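Local structure of Vlm2 (Streptomyces tsusimaensis, 6ECB) at residues Ala98-Ile107 / Leu120-Pro131. The protein is a subunit of the valinomycin nonribosomal peptide synthetase, represented here by its thioesterase domain, which probably releases the depsipeptide from the assembly line. Sequence-based numbering, arbitrary orientation.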
loop_
_atom_site.group_PDB
_atom_site.type_symbol
_atom_site.label_atom_id
_atom_site.label_comp_id
_atom_site.label_asym_id
_atom_site.label_seq_id
_atom_site.Cartn_x
_atom_site.Cartn_y
_atom_site.Cartn_z
ATOM N N ALA A 98 -8.610 -13.245 -2.682
ATOM C CA ALA A 98 -9.539 -14.307 -2.312
ATOM C C ALA A 98 -8.871 -15.671 -2.230
ATOM O O ALA A 98 -9.345 -16.530 -1.495
ATOM C CB ALA A 98 -10.698 -14.350 -3.309
ATOM N N GLY A 99 -7.751 -15.871 -2.913
ATOM C CA GLY A 99 -7.050 -17.135 -2.813
ATOM C C GLY A 99 -6.545 -17.474 -1.423
ATOM O O GLY A 99 -6.400 -18.657 -1.101
ATOM N N VAL A 100 -6.284 -16.465 -0.580
ATOM C CA VAL A 100 -5.714 -16.720 0.738
ATOM C C VAL A 100 -6.537 -16.087 1.856
ATOM O O VAL A 100 -6.305 -16.385 3.026
ATOM C CB VAL A 100 -4.248 -16.236 0.827
ATOM C CG1 VAL A 100 -3.379 -16.997 -0.183
ATOM C CG2 VAL A 100 -4.145 -14.727 0.628
ATOM N N ALA A 101 -7.521 -15.258 1.523
ATOM C CA ALA A 101 -8.173 -14.442 2.538
ATOM C C ALA A 101 -9.268 -15.234 3.250
ATOM O O ALA A 101 -9.762 -16.241 2.749
ATOM C CB ALA A 101 -8.786 -13.189 1.921
ATOM N N GLY A 102 -9.648 -14.747 4.430
ATOM C CA GLY A 102 -10.626 -15.421 5.262
ATOM C C GLY A 102 -10.166 -15.367 6.703
ATOM O O GLY A 102 -9.373 -14.501 7.082
ATOM N N ASP A 103 -10.647 -16.335 7.469
ATOM C CA ASP A 103 -10.340 -16.439 8.889
ATOM C C ASP A 103 -8.828 -16.369 9.086
ATOM O O ASP A 103 -8.065 -17.109 8.451
ATOM C CB ASP A 103 -10.923 -17.761 9.400
ATOM C CG ASP A 103 -11.011 -17.879 10.939
ATOM O OD1 ASP A 103 -10.576 -16.982 11.691
ATOM O OD2 ASP A 103 -11.564 -18.911 11.386
ATOM N N GLY A 104 -8.406 -15.469 9.957
ATOM C CA GLY A 104 -7.005 -15.379 10.305
ATOM C C GLY A 104 -6.165 -14.506 9.392
ATOM O O GLY A 104 -4.936 -14.485 9.548
ATOM N N VAL A 105 -6.772 -13.814 8.425
ATOM C CA VAL A 105 -6.024 -13.027 7.442
ATOM C C VAL A 105 -6.601 -11.622 7.394
ATOM O O VAL A 105 -7.786 -11.442 7.089
ATOM C CB VAL A 105 -6.079 -13.655 6.037
ATOM C CG1 VAL A 105 -5.240 -12.823 5.060
ATOM C CG2 VAL A 105 -5.589 -15.079 6.093
ATOM N N TYR A 106 -5.763 -10.631 7.671
ATOM C CA TYR A 106 -6.126 -9.237 7.522
ATOM C C TYR A 106 -5.965 -8.782 6.082
ATOM O O TYR A 106 -5.131 -9.301 5.330
ATOM C CB TYR A 106 -5.222 -8.348 8.356
ATOM C CG TYR A 106 -5.322 -8.501 9.840
ATOM C CD1 TYR A 106 -6.239 -7.758 10.560
ATOM C CD2 TYR A 106 -4.476 -9.365 10.525
ATOM C CE1 TYR A 106 -6.318 -7.862 11.955
ATOM C CE2 TYR A 106 -4.533 -9.484 11.928
ATOM C CZ TYR A 106 -5.473 -8.719 12.624
ATOM O OH TYR A 106 -5.561 -8.800 13.987
ATOM N N ILE A 107 -6.713 -7.740 5.733
ATOM C CA ILE A 107 -6.435 -6.935 4.556
ATOM C C ILE A 107 -5.843 -5.626 5.044
ATOM O O ILE A 107 -6.339 -5.049 6.014
ATOM C CB ILE A 107 -7.697 -6.666 3.711
ATOM C CG1 ILE A 107 -8.539 -7.930 3.469
ATOM C CG2 ILE A 107 -7.294 -6.039 2.397
ATOM C CD1 ILE A 107 -7.840 -9.112 2.842
ATOM N N LEU A 120 -11.826 -3.767 -1.143
ATOM C CA LEU A 120 -11.485 -5.183 -1.303
ATOM C C LEU A 120 -12.149 -6.016 -0.213
ATOM O O LEU A 120 -12.810 -7.038 -0.481
ATOM C CB LEU A 120 -9.947 -5.318 -1.226
ATOM C CG LEU A 120 -9.207 -6.543 -1.640
ATOM C CD1 LEU A 120 -7.729 -6.154 -1.647
ATOM C CD2 LEU A 120 -9.538 -7.639 -0.687
ATOM N N ALA A 121 -11.997 -5.577 1.028
ATOM C CA ALA A 121 -12.639 -6.272 2.139
ATOM C C ALA A 121 -14.152 -6.320 1.970
ATOM O O ALA A 121 -14.774 -7.359 2.241
ATOM C CB ALA A 121 -12.254 -5.608 3.455
ATOM N N THR A 122 -14.778 -5.217 1.533
ATOM C CA THR A 122 -16.227 -5.263 1.378
ATOM C C THR A 122 -16.611 -6.258 0.299
ATOM O O THR A 122 -17.599 -6.992 0.446
ATOM C CB THR A 122 -16.854 -3.888 1.069
ATOM O OG1 THR A 122 -16.604 -3.517 -0.282
ATOM C CG2 THR A 122 -16.346 -2.823 1.976
ATOM N N MET A 123 -15.817 -6.332 -0.774
ATOM C CA MET A 123 -16.107 -7.285 -1.839
ATOM C C MET A 123 -15.946 -8.731 -1.365
ATOM O O MET A 123 -16.753 -9.592 -1.726
ATOM C CB MET A 123 -15.201 -7.021 -3.045
ATOM C CG MET A 123 -15.557 -7.771 -4.301
ATOM S SD MET A 123 -14.715 -7.039 -5.745
ATOM C CE MET A 123 -15.448 -5.422 -5.827
ATOM N N LEU A 124 -14.911 -9.019 -0.574
ATOM C CA LEU A 124 -14.765 -10.368 -0.035
ATOM C C LEU A 124 -15.963 -10.731 0.835
ATOM O O LEU A 124 -16.494 -11.833 0.733
ATOM C CB LEU A 124 -13.461 -10.475 0.755
ATOM C CG LEU A 124 -12.197 -10.390 -0.104
ATOM C CD1 LEU A 124 -10.979 -10.327 0.802
ATOM C CD2 LEU A 124 -12.071 -11.557 -1.073
ATOM N N LEU A 125 -16.399 -9.812 1.703
ATOM C CA LEU A 125 -17.545 -10.128 2.551
ATOM C C LEU A 125 -18.777 -10.446 1.714
ATOM O O LEU A 125 -19.533 -11.374 2.018
ATOM C CB LEU A 125 -17.837 -8.959 3.481
ATOM C CG LEU A 125 -16.778 -8.659 4.530
ATOM C CD1 LEU A 125 -17.124 -7.344 5.213
ATOM C CD2 LEU A 125 -16.700 -9.738 5.542
ATOM N N ASP A 126 -18.978 -9.693 0.634
ATOM C CA ASP A 126 -20.124 -9.930 -0.236
ATOM C C ASP A 126 -20.075 -11.304 -0.879
ATOM O O ASP A 126 -21.119 -11.849 -1.250
ATOM C CB ASP A 126 -20.183 -8.870 -1.328
ATOM C CG ASP A 126 -20.607 -7.520 -0.820
ATOM O OD1 ASP A 126 -21.067 -7.394 0.326
ATOM O OD2 ASP A 126 -20.458 -6.567 -1.590
ATOM N N ARG A 127 -18.871 -11.865 -1.051
ATOM C CA ARG A 127 -18.692 -13.188 -1.614
ATOM C C ARG A 127 -18.614 -14.281 -0.553
ATOM O O ARG A 127 -18.350 -15.434 -0.900
ATOM C CB ARG A 127 -17.400 -13.265 -2.452
ATOM C CG ARG A 127 -17.274 -12.260 -3.574
ATOM C CD ARG A 127 -15.843 -12.279 -4.167
ATOM N NE ARG A 127 -15.389 -13.646 -4.443
ATOM C CZ ARG A 127 -14.229 -13.948 -5.027
ATOM N NH1 ARG A 127 -13.408 -12.976 -5.415
ATOM N NH2 ARG A 127 -13.893 -15.222 -5.232
ATOM N N GLY A 128 -18.843 -13.965 0.716
ATOM C CA GLY A 128 -18.829 -15.006 1.736
ATOM C C GLY A 128 -17.447 -15.333 2.262
ATOM O O GLY A 128 -17.200 -16.468 2.681
ATOM N N ILE A 129 -16.527 -14.375 2.200
ATOM C CA ILE A 129 -15.159 -14.526 2.697
ATOM C C ILE A 129 -14.934 -13.429 3.718
ATOM O O ILE A 129 -15.043 -12.244 3.383
ATOM C CB ILE A 129 -14.137 -14.416 1.562
ATOM C CG1 ILE A 129 -14.437 -15.480 0.499
ATOM C CG2 ILE A 129 -12.696 -14.506 2.101
ATOM C CD1 ILE A 129 -13.620 -15.263 -0.788
ATOM N N ARG A 130 -14.579 -13.805 4.943
ATOM C CA ARG A 130 -14.486 -12.823 6.019
ATOM C C ARG A 130 -13.059 -12.668 6.526
ATOM O O ARG A 130 -12.575 -13.513 7.305
ATOM C CB ARG A 130 -15.411 -13.219 7.166
ATOM C CG ARG A 130 -15.489 -12.166 8.273
ATOM C CD ARG A 130 -16.338 -12.652 9.438
ATOM N NE ARG A 130 -16.433 -11.628 10.483
ATOM C CZ ARG A 130 -17.315 -10.627 10.492
ATOM N NH1 ARG A 130 -18.242 -10.497 9.542
ATOM N NH2 ARG A 130 -17.285 -9.753 11.491
ATOM N N PRO A 131 -12.358 -11.608 6.134
ATOM C CA PRO A 131 -11.029 -11.354 6.705
ATOM C C PRO A 131 -11.136 -11.095 8.203
ATOM O O PRO A 131 -12.194 -10.738 8.735
ATOM C CB PRO A 131 -10.551 -10.101 5.958
ATOM C CG PRO A 131 -11.408 -10.035 4.707
ATOM C CD PRO A 131 -12.755 -10.566 5.179
#
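Ile107 CG1 and Leu124 CG are each anti to their own carbonyl carbon (chi1 -47° and -68°), and this brings the ends of the two side chains together. Ile107 CD1 lies 3.9 Å from Leu124 CD1. The two methyls of Leu124 then divide the work. CD1 also meets Ala101 CB, and Leu124 CD2 rests on Ala98 CB at 3.8 Å. Ile107 uses each of its branches. Ile107 CG2 faces the forked end of Leu120, with Leu120 CD1 at 4.1 Å, while Ile107 CG1 crosses the ring of Pro131, 3.8 Å from Pro131 CG.

Ile129 packs against the 98-102 loop. Ile129 CG2 sits 3.5 Å from Ala101 O, and its CD1 reaches Ala98 CB. The Arg127 chain bends at chi3 and carries its guanidinium obliquely past Ala98 CB, with Arg127 NH1 3.7 Å away. The same NH1 forms a weak, long ion pair with Asp95.

Glycine and proline backbones meet at the other end. Pro131 CA points a C-H at Gly102 O over 3.6 Å, with 157° at the hydrogen. Gly102 O also accepts the N-H of Val105 in a type II turn. A Schellman motif with Gly128 at C' ends helix 112-126 and turns the chain back toward strand 134-137.

The contact joins the first strand of a beta-alpha-beta unit, and the loop before it, to the helix and the turn after it in this alpha/beta-hydrolase fold. Val105 and Ile107 are backbone hydrogen-bonded with Lys132 and Gly133, which lead into strand 134-137. Between the two segments themselves, cohesion comes from aliphatic packing and a C-H...O contact, without conventional hydrogen bonds or salt bridges.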